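Local atomic coordinates of adenosine deaminase (Burkholderia ambifaria, PDB entry 4GXW), a protein that binds a zinc ion and probably removes, by hydrolysis, the amino group of adenine or a related purine. Residues 9-18 against 314-322; 263-271 against 281-289. All coordinates share one frame; numbering follows the deposited sequence.

Interaction 1 of 2, residues 9-18 against 314-322; sequences VPAARTGIEI and WELMFSHFG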
loop_
_atom_site.group_PDB
_atom_site.type_symbol
_atom_site.label_atom_id
_atom_site.label_comp_id
_atom_site.label_asym_id
_atom_site.label_seq_id
_atom_site.Cartn_x
_atom_site.Cartn_y
_atom_site.Cartn_z
ATOM N N VAL A 9 -1.695 -5.280 16.605
ATOM C CA VAL A 9 -2.909 -6.035 16.324
ATOM C C VAL A 9 -3.151 -7.024 17.469
ATOM O O VAL A 9 -2.247 -7.271 18.279
ATOM C CB VAL A 9 -2.804 -6.772 14.970
ATOM C CG1 VAL A 9 -2.447 -5.795 13.850
ATOM C CG2 VAL A 9 -1.777 -7.904 15.038
ATOM N N PRO A 10 -4.372 -7.581 17.564
ATOM C CA PRO A 10 -4.618 -8.572 18.620
ATOM C C PRO A 10 -3.622 -9.739 18.589
ATOM O O PRO A 10 -3.192 -10.164 17.516
ATOM C CB PRO A 10 -6.025 -9.075 18.295
ATOM C CG PRO A 10 -6.691 -7.886 17.672
ATOM C CD PRO A 10 -5.617 -7.187 16.877
ATOM N N ALA A 11 -3.260 -10.248 19.763
ATOM C CA ALA A 11 -2.286 -11.323 19.854
ATOM C C ALA A 11 -2.800 -12.539 19.096
ATOM O O ALA A 11 -4.002 -12.797 19.073
ATOM C CB ALA A 11 -2.010 -11.668 21.303
ATOM N N ALA A 12 -1.890 -13.262 18.456
ATOM C CA ALA A 12 -2.262 -14.450 17.690
ATOM C C ALA A 12 -2.939 -15.489 18.580
ATOM O O ALA A 12 -2.509 -15.713 19.708
ATOM C CB ALA A 12 -1.041 -15.041 17.022
ATOM N N ARG A 13 -4.002 -16.106 18.070
ATOM C CA ARG A 13 -4.717 -17.152 18.795
ATOM C C ARG A 13 -4.557 -18.473 18.049
ATOM O O ARG A 13 -5.328 -19.410 18.248
ATOM C CB ARG A 13 -6.202 -16.790 18.930
ATOM C CG ARG A 13 -6.474 -15.538 19.757
ATOM C CD ARG A 13 -7.898 -15.009 19.563
ATOM N NE ARG A 13 -8.922 -15.952 20.008
ATOM C CZ ARG A 13 -9.439 -15.981 21.234
ATOM N NH1 ARG A 13 -10.370 -16.876 21.542
ATOM N NH2 ARG A 13 -9.029 -15.117 22.153
ATOM N N THR A 14 -3.529 -18.532 17.207
ATOM C CA THR A 14 -3.346 -19.618 16.249
ATOM C C THR A 14 -2.384 -20.709 16.701
ATOM O O THR A 14 -2.247 -21.728 16.024
ATOM C CB THR A 14 -2.746 -19.067 14.967
ATOM O OG1 THR A 14 -2.620 -20.123 14.009
ATOM C CG2 THR A 14 -1.373 -18.529 15.274
ATOM N N GLY A 15 -1.689 -20.486 17.813
ATOM C CA GLY A 15 -0.720 -21.454 18.296
ATOM C C GLY A 15 0.654 -21.395 17.642
ATOM O O GLY A 15 1.593 -22.033 18.126
ATOM N N ILE A 16 0.782 -20.650 16.543
ATOM C CA ILE A 16 2.089 -20.469 15.911
ATOM C C ILE A 16 2.938 -19.527 16.744
ATOM O O ILE A 16 2.545 -18.385 17.005
ATOM C CB ILE A 16 2.005 -19.871 14.488
ATOM C CG1 ILE A 16 1.053 -20.672 13.602
ATOM C CG2 ILE A 16 3.392 -19.829 13.854
ATOM C CD1 ILE A 16 0.937 -20.118 12.195
ATOM N N GLU A 17 4.106 -19.998 17.162
ATOM C CA GLU A 17 5.052 -19.123 17.832
ATOM C C GLU A 17 6.063 -18.621 16.815
ATOM O O GLU A 17 6.741 -19.412 16.157
ATOM C CB GLU A 17 5.746 -19.841 18.993
ATOM C CG GLU A 17 4.806 -20.219 20.131
ATOM C CD GLU A 17 4.112 -19.014 20.737
ATOM O OE1 GLU A 17 2.930 -19.138 21.127
ATOM O OE2 GLU A 17 4.746 -17.941 20.831
ATOM N N ILE A 18 6.129 -17.303 16.661
ATOM C CA ILE A 18 7.092 -16.696 15.757
ATOM C C ILE A 18 8.455 -16.649 16.439
ATOM O O ILE A 18 8.598 -16.093 17.529
ATOM C CB ILE A 18 6.658 -15.281 15.328
ATOM C CG1 ILE A 18 5.316 -15.339 14.586
ATOM C CG2 ILE A 18 7.730 -14.641 14.458
ATOM C CD1 ILE A 18 5.315 -16.290 13.408
ATOM N N TRP A 314 4.156 -9.272 5.989
ATOM C CA TRP A 314 4.275 -10.656 5.557
ATOM C C TRP A 314 4.139 -11.635 6.737
ATOM O O TRP A 314 3.429 -12.641 6.646
ATOM C CB TRP A 314 5.586 -10.848 4.761
ATOM C CG TRP A 314 5.433 -10.285 3.394
ATOM C CD1 TRP A 314 5.542 -8.977 3.028
ATOM C CD2 TRP A 314 5.047 -11.004 2.212
ATOM N NE1 TRP A 314 5.274 -8.837 1.684
ATOM C CE2 TRP A 314 4.963 -10.065 1.164
ATOM C CE3 TRP A 314 4.778 -12.348 1.939
ATOM C CZ2 TRP A 314 4.616 -10.432 -0.140
ATOM C CZ3 TRP A 314 4.435 -12.709 0.650
ATOM C CH2 TRP A 314 4.357 -11.755 -0.372
ATOM N N GLU A 315 4.790 -11.317 7.853
ATOM C CA GLU A 315 4.687 -12.134 9.062
ATOM C C GLU A 315 3.227 -12.343 9.493
ATOM O O GLU A 315 2.819 -13.468 9.789
ATOM C CB GLU A 315 5.478 -11.490 10.201
ATOM C CG GLU A 315 5.266 -12.170 11.547
ATOM C CD GLU A 315 6.033 -11.506 12.672
ATOM O OE1 GLU A 315 7.092 -10.900 12.396
ATOM O OE2 GLU A 315 5.580 -11.585 13.842
ATOM N N LEU A 316 2.439 -11.264 9.501
ATOM C CA LEU A 316 1.044 -11.350 9.935
ATOM C C LEU A 316 0.218 -12.337 9.115
ATOM O O LEU A 316 -0.662 -13.012 9.650
ATOM C CB LEU A 316 0.379 -9.969 9.907
ATOM C CG LEU A 316 0.829 -8.984 10.985
ATOM C CD1 LEU A 316 0.170 -7.626 10.770
ATOM C CD2 LEU A 316 0.526 -9.520 12.381
ATOM N N MET A 317 0.488 -12.417 7.817
ATOM C CA MET A 317 -0.229 -13.371 6.971
ATOM C C MET A 317 -0.045 -14.808 7.471
ATOM O O MET A 317 -0.982 -15.612 7.461
ATOM C CB MET A 317 0.240 -13.256 5.521
ATOM C CG MET A 317 0.114 -11.864 4.943
ATOM S SD MET A 317 -1.579 -11.241 4.846
ATOM C CE MET A 317 -2.172 -12.082 3.389
ATOM N N PHE A 318 1.170 -15.104 7.922
ATOM C CA PHE A 318 1.543 -16.407 8.458
ATOM C C PHE A 318 1.110 -16.581 9.920
ATOM O O PHE A 318 0.578 -17.626 10.295
ATOM C CB PHE A 318 3.062 -16.572 8.312
ATOM C CG PHE A 318 3.604 -17.883 8.826
ATOM C CD1 PHE A 318 3.702 -18.983 7.987
ATOM C CD2 PHE A 318 4.050 -18.002 10.135
ATOM C CE1 PHE A 318 4.215 -20.186 8.454
ATOM C CE2 PHE A 318 4.566 -19.199 10.604
ATOM C CZ PHE A 318 4.643 -20.291 9.762
ATOM N N SER A 319 1.333 -15.569 10.755
ATOM C CA SER A 319 1.118 -15.741 12.191
ATOM C C SER A 319 -0.351 -15.675 12.591
ATOM O O SER A 319 -0.757 -16.316 13.549
ATOM C CB SER A 319 1.902 -14.687 12.983
ATOM O OG SER A 319 1.456 -13.382 12.654
ATOM N N HIS A 320 -1.133 -14.872 11.877
ATOM C CA HIS A 320 -2.521 -14.613 12.277
ATOM C C HIS A 320 -3.571 -15.119 11.295
ATOM O O HIS A 320 -4.674 -15.487 11.709
ATOM C CB HIS A 320 -2.757 -13.117 12.502
ATOM C CG HIS A 320 -2.130 -12.575 13.749
ATOM N ND1 HIS A 320 -0.764 -12.492 13.930
ATOM C CD2 HIS A 320 -2.689 -12.075 14.876
ATOM C CE1 HIS A 320 -0.510 -11.965 15.115
ATOM N NE2 HIS A 320 -1.661 -11.702 15.710
ATOM N N PHE A 321 -3.243 -15.150 10.009
ATOM C CA PHE A 321 -4.265 -15.398 9.002
ATOM C C PHE A 321 -4.242 -16.796 8.375
ATOM O O PHE A 321 -4.977 -17.065 7.418
ATOM C CB PHE A 321 -4.282 -14.268 7.972
ATOM C CG PHE A 321 -4.729 -12.962 8.558
ATOM C CD1 PHE A 321 -6.072 -12.747 8.817
ATOM C CD2 PHE A 321 -3.816 -11.982 8.913
ATOM C CE1 PHE A 321 -6.505 -11.563 9.386
ATOM C CE2 PHE A 321 -4.238 -10.792 9.483
ATOM C CZ PHE A 321 -5.590 -10.579 9.711
ATOM N N GLY A 322 -3.427 -17.678 8.939
ATOM C CA GLY A 322 -3.439 -19.078 8.564
ATOM C C GLY A 322 -2.806 -19.420 7.232
ATOM O O GLY A 322 -3.002 -20.520 6.723
#
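Ala12 and Val9 press on the imidazole of His320 where the N-terminal arm of this TIM-barrel amidohydrolase, an irregular run ahead of helix 20-28, wraps round the C-terminal end of helix 310-319. The methyl of Ala12 is the bump over the ring face: CB sits 3.8 Å from the ring centroid, 17° off the normal, a CH-pi contact. Val9 CG2 meets the same ring obliquely and reaches past it to Leu316 CD2, 3.9 Å away. The ring is thus tucked into the bend of residues 9-12, and its NE2 donates to Pro10 O at 2.8 Å. This acceptor lies near the ring plane, but the bond is bent, with 134° at the hydrogen. At the other ring nitrogen, His320 ND1 is 2.7 Å from Ser319 OG, so both ends of the imidazole are engaged and its rotation is probably fixed.

Farther along, Ile16 and Ile18 fill the hollows beside Phe318. Ile16 CG2 lies 3.5 Å from Phe318 CE2, while CD1 of the same isoleucine comes over a face of the ring. Ile18 instead approaches the ring edge with CD1 and drops into the notch between Phe318, Ser319 CB and the carboxylate of Glu315. Phe318 swings its ring toward the two isoleucines because its CG stands anti to the main-chain nitrogen (chi1 -180°); His22 and Ile325 also pack on this side chain. The hydrocarbon branches of Ile18 straddle one oxygen: Glu315 OE2 is 3.8 Å from both Ile18 CG1 and Ile18 CG2.

Interaction 2 of 2, residues 263-271 against 281-289; sequences TVVPTNSYY and AERHPMRKM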
loop_
_atom_site.group_PDB
_atom_site.type_symbol
_atom_site.label_atom_id
_atom_site.label_comp_id
_atom_site.label_asym_id
_atom_site.label_seq_id
_atom_site.Cartn_x
_atom_site.Cartn_y
_atom_site.Cartn_z
ATOM N N THR A 263 -4.567 -5.864 -3.804
ATOM C CA THR A 263 -3.607 -5.512 -2.774
ATOM C C THR A 263 -4.359 -5.535 -1.452
ATOM O O THR A 263 -5.467 -5.014 -1.353
ATOM C CB THR A 263 -2.917 -4.153 -3.041
ATOM O OG1 THR A 263 -3.855 -3.085 -2.864
ATOM C CG2 THR A 263 -2.333 -4.099 -4.449
ATOM N N VAL A 264 -3.781 -6.174 -0.446
ATOM C CA VAL A 264 -4.459 -6.312 0.846
ATOM C C VAL A 264 -3.563 -5.820 1.970
ATOM O O VAL A 264 -2.331 -5.784 1.836
ATOM C CB VAL A 264 -4.941 -7.768 1.103
ATOM C CG1 VAL A 264 -5.923 -8.223 0.003
ATOM C CG2 VAL A 264 -3.746 -8.720 1.219
ATOM N N VAL A 265 -4.192 -5.429 3.072
ATOM C CA VAL A 265 -3.497 -4.768 4.163
ATOM C C VAL A 265 -3.943 -5.423 5.468
ATOM O O VAL A 265 -5.047 -5.164 5.956
ATOM C CB VAL A 265 -3.831 -3.253 4.176
ATOM C CG1 VAL A 265 -3.127 -2.551 5.327
ATOM C CG2 VAL A 265 -3.473 -2.612 2.827
ATOM N N PRO A 266 -3.102 -6.304 6.032
ATOM C CA PRO A 266 -3.507 -6.971 7.275
ATOM C C PRO A 266 -3.833 -5.991 8.398
ATOM O O PRO A 266 -4.740 -6.250 9.192
ATOM C CB PRO A 266 -2.311 -7.882 7.611
ATOM C CG PRO A 266 -1.221 -7.536 6.634
ATOM C CD PRO A 266 -1.868 -6.867 5.463
ATOM N N THR A 267 -3.142 -4.858 8.446
ATOM C CA THR A 267 -3.404 -3.853 9.472
ATOM C C THR A 267 -4.532 -2.871 9.128
ATOM O O THR A 267 -4.608 -1.808 9.743
ATOM C CB THR A 267 -2.130 -3.052 9.787
ATOM O OG1 THR A 267 -1.612 -2.479 8.578
ATOM C CG2 THR A 267 -1.078 -3.969 10.398
ATOM N N ASN A 268 -5.400 -3.212 8.171
ATOM C CA ASN A 268 -6.513 -2.334 7.809
ATOM C C ASN A 268 -7.252 -1.822 9.047
ATOM O O ASN A 268 -7.716 -2.613 9.867
ATOM C CB ASN A 268 -7.478 -3.073 6.891
ATOM C CG ASN A 268 -8.678 -2.227 6.499
ATOM O OD1 ASN A 268 -9.788 -2.444 6.989
ATOM N ND2 ASN A 268 -8.460 -1.259 5.608
ATOM N N SER A 269 -7.339 -0.501 9.194
ATOM C CA SER A 269 -7.876 0.077 10.422
ATOM C C SER A 269 -9.349 -0.243 10.627
ATOM O O SER A 269 -9.782 -0.475 11.761
ATOM C CB SER A 269 -7.682 1.594 10.447
ATOM O OG SER A 269 -6.315 1.945 10.366
ATOM N N TYR A 270 -10.121 -0.212 9.541
ATOM C CA TYR A 270 -11.553 -0.453 9.642
ATOM C C TYR A 270 -11.850 -1.792 10.312
ATOM O O TYR A 270 -12.660 -1.856 11.241
ATOM C CB TYR A 270 -12.234 -0.354 8.266
ATOM C CG TYR A 270 -13.710 -0.717 8.297
ATOM C CD1 TYR A 270 -14.678 0.198 8.707
ATOM C CD2 TYR A 270 -14.132 -1.986 7.919
ATOM C CE1 TYR A 270 -16.026 -0.157 8.737
ATOM C CE2 TYR A 270 -15.464 -2.344 7.949
ATOM C CZ TYR A 270 -16.403 -1.429 8.355
ATOM O OH TYR A 270 -17.724 -1.788 8.364
ATOM N N TYR A 271 -11.214 -2.864 9.847
ATOM C CA TYR A 271 -11.499 -4.168 10.441
ATOM C C TYR A 271 -10.963 -4.312 11.862
ATOM O O TYR A 271 -11.599 -4.963 12.683
ATOM C CB TYR A 271 -11.086 -5.341 9.527
ATOM C CG TYR A 271 -12.043 -5.506 8.361
ATOM C CD1 TYR A 271 -13.383 -5.811 8.583
ATOM C CD2 TYR A 271 -11.618 -5.339 7.048
ATOM C CE1 TYR A 271 -14.282 -5.937 7.531
ATOM C CE2 TYR A 271 -12.507 -5.468 5.984
ATOM C CZ TYR A 271 -13.838 -5.766 6.231
ATOM O OH TYR A 271 -14.717 -5.890 5.182
ATOM N N ALA A 281 -8.883 -11.767 13.529
ATOM C CA ALA A 281 -8.127 -12.616 12.611
ATOM C C ALA A 281 -9.034 -13.626 11.916
ATOM O O ALA A 281 -8.853 -13.934 10.735
ATOM C CB ALA A 281 -7.009 -13.329 13.343
ATOM N N GLU A 282 -10.008 -14.143 12.655
ATOM C CA GLU A 282 -10.923 -15.155 12.135
ATOM C C GLU A 282 -11.894 -14.648 11.071
ATOM O O GLU A 282 -12.197 -15.361 10.109
ATOM C CB GLU A 282 -11.719 -15.756 13.289
ATOM C CG GLU A 282 -10.904 -16.674 14.166
ATOM C CD GLU A 282 -10.494 -17.926 13.433
ATOM O OE1 GLU A 282 -11.367 -18.527 12.762
ATOM O OE2 GLU A 282 -9.305 -18.304 13.513
ATOM N N ARG A 283 -12.378 -13.419 11.247
ATOM C CA ARG A 283 -13.481 -12.914 10.431
ATOM C C ARG A 283 -13.088 -11.880 9.387
ATOM O O ARG A 283 -13.933 -11.414 8.620
ATOM C CB ARG A 283 -14.587 -12.349 11.316
ATOM C CG ARG A 283 -15.336 -13.413 12.098
ATOM C CD ARG A 283 -15.848 -14.526 11.183
ATOM N NE ARG A 283 -16.673 -14.004 10.095
ATOM C CZ ARG A 283 -17.986 -13.811 10.182
ATOM N NH1 ARG A 283 -18.628 -14.097 11.306
ATOM N NH2 ARG A 283 -18.660 -13.325 9.144
ATOM N N HIS A 284 -11.811 -11.517 9.352
ATOM C CA HIS A 284 -11.316 -10.620 8.321
ATOM C C HIS A 284 -11.537 -11.247 6.944
ATOM O O HIS A 284 -11.069 -12.350 6.689
ATOM C CB HIS A 284 -9.828 -10.384 8.532
ATOM C CG HIS A 284 -9.315 -9.133 7.900
ATOM N ND1 HIS A 284 -9.506 -8.833 6.568
ATOM C CD2 HIS A 284 -8.597 -8.110 8.418
ATOM C CE1 HIS A 284 -8.930 -7.676 6.295
ATOM N NE2 HIS A 284 -8.374 -7.216 7.401
ATOM N N PRO A 285 -12.243 -10.543 6.047
ATOM C CA PRO A 285 -12.508 -11.127 4.725
ATOM C C PRO A 285 -11.251 -11.496 3.946
ATOM O O PRO A 285 -11.300 -12.408 3.116
ATOM C CB PRO A 285 -13.268 -10.021 3.992
ATOM C CG PRO A 285 -13.922 -9.239 5.071
ATOM C CD PRO A 285 -12.970 -9.275 6.248
ATOM N N MET A 286 -10.142 -10.800 4.191
ATOM C CA MET A 286 -8.872 -11.123 3.544
ATOM C C MET A 286 -8.525 -12.603 3.700
ATOM O O MET A 286 -7.995 -13.226 2.776
ATOM C CB MET A 286 -7.743 -10.250 4.108
ATOM C CG MET A 286 -6.354 -10.537 3.549
ATOM S SD MET A 286 -5.049 -9.626 4.411
ATOM C CE MET A 286 -5.092 -10.415 6.014
ATOM N N ARG A 287 -8.845 -13.168 4.860
ATOM C CA ARG A 287 -8.509 -14.559 5.155
ATOM C C ARG A 287 -9.134 -15.532 4.146
ATOM O O ARG A 287 -8.556 -16.588 3.856
ATOM C CB ARG A 287 -8.953 -14.908 6.583
ATOM C CG ARG A 287 -8.466 -16.244 7.111
ATOM C CD ARG A 287 -9.162 -16.597 8.425
ATOM N NE ARG A 287 -8.553 -17.767 9.047
ATOM C CZ ARG A 287 -7.625 -17.694 9.994
ATOM N NH1 ARG A 287 -7.105 -18.800 10.510
ATOM N NH2 ARG A 287 -7.228 -16.503 10.429
ATOM N N LYS A 288 -10.294 -15.162 3.612
ATOM C CA LYS A 288 -11.063 -16.031 2.722
ATOM C C LYS A 288 -10.752 -15.808 1.246
ATOM O O LYS A 288 -11.178 -16.591 0.405
ATOM C CB LYS A 288 -12.567 -15.795 2.909
ATOM C CG LYS A 288 -13.104 -15.904 4.324
ATOM C CD LYS A 288 -14.528 -15.349 4.372
ATOM C CE LYS A 288 -15.216 -15.600 5.707
ATOM N NZ LYS A 288 -14.812 -14.610 6.748
ATOM N N MET A 289 -10.054 -14.728 0.917
ATOM C CA MET A 289 -9.914 -14.363 -0.495
ATOM C C MET A 289 -9.175 -15.398 -1.380
ATOM O O MET A 289 -9.660 -15.739 -2.464
ATOM C CB MET A 289 -9.365 -12.934 -0.656
ATOM C CG MET A 289 -10.370 -11.859 -0.219
ATOM S SD MET A 289 -9.671 -10.211 -0.051
ATOM C CE MET A 289 -9.667 -9.629 -1.745
HETATM O O HOH W 1 -7.374 -5.361 9.647
#
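Tyr271 lays one face of its phenol ring against Pro285, whose CD stands 3.8 Å from the ring centroid in a CH-pi contact; Tyr270 covers the opposite face. Pro285 CG continues toward the phenol oxygen, 3.4 Å from Tyr271 OH. Beside this sandwich, CD2 of Tyr271 stands over one face of the His284 imidazole, 3.6 Å from His284 CE1, with the two planes inclined at 49°, so the pair is oblique.

His284 is held through both nitrogens. His284 ND1 accepts from Met286 N at 3.2 Å, just after the helix 280-283 ends, and NE2 gives a weak bond to a water lying in the ring plane. That water donates to Pro266 O and Asn268 O, each at 2.8 Å, and so ties the imidazole to the turn of residues 265-268. The same turn leads into helix 269-274, where Asn268 is the N-cap and its OD1 accepts from Tyr271 N.

At the strand end, Met286, in the conformer given here, runs out extended and then bends at its thioether (chi3 68°), which lays SD 3.6 Å from Val264 CG2 and brings Met286 CE to 4.1 Å from Pro266 CB. Met289 SD touches the other methyl of Val264 more loosely, and Ile296 of the neighbouring strand lies against Val264 and both methionines. Opposite this apolar side of the strand, Thr263 OG1 is hydrogen-bonded to His35 and Val265 packs on Asp301, both zinc ligands. The arrangement belongs to the strand-to-helix loop at the metal-bearing end of an amidohydrolase TIM barrel.

Interactions 1 and 2 lie with their centres about 13 Å apart and meet at the end of helix 310-319. Arg287 of interaction 2 reaches His320 O of interaction 1, its NH2 3.0 Å away in a probable hydrogen bond, while the ring of Phe321 meets His284 and, in the conformer given, Met286 CE lies 3.5 Å from Phe321 CD2. Along the sequence, 263-271 and 281-289 both fall between the partners of interaction 1. The zinc site lies nearer interaction 2: the side chain of Val265 is about 4 Å from that of the ligand Asp301, and that of Leu316 in interaction 1 about 11 Å. Val265 is about 6 Å from the zinc ion itself. Leu316 also touches Pro266 and Thr267.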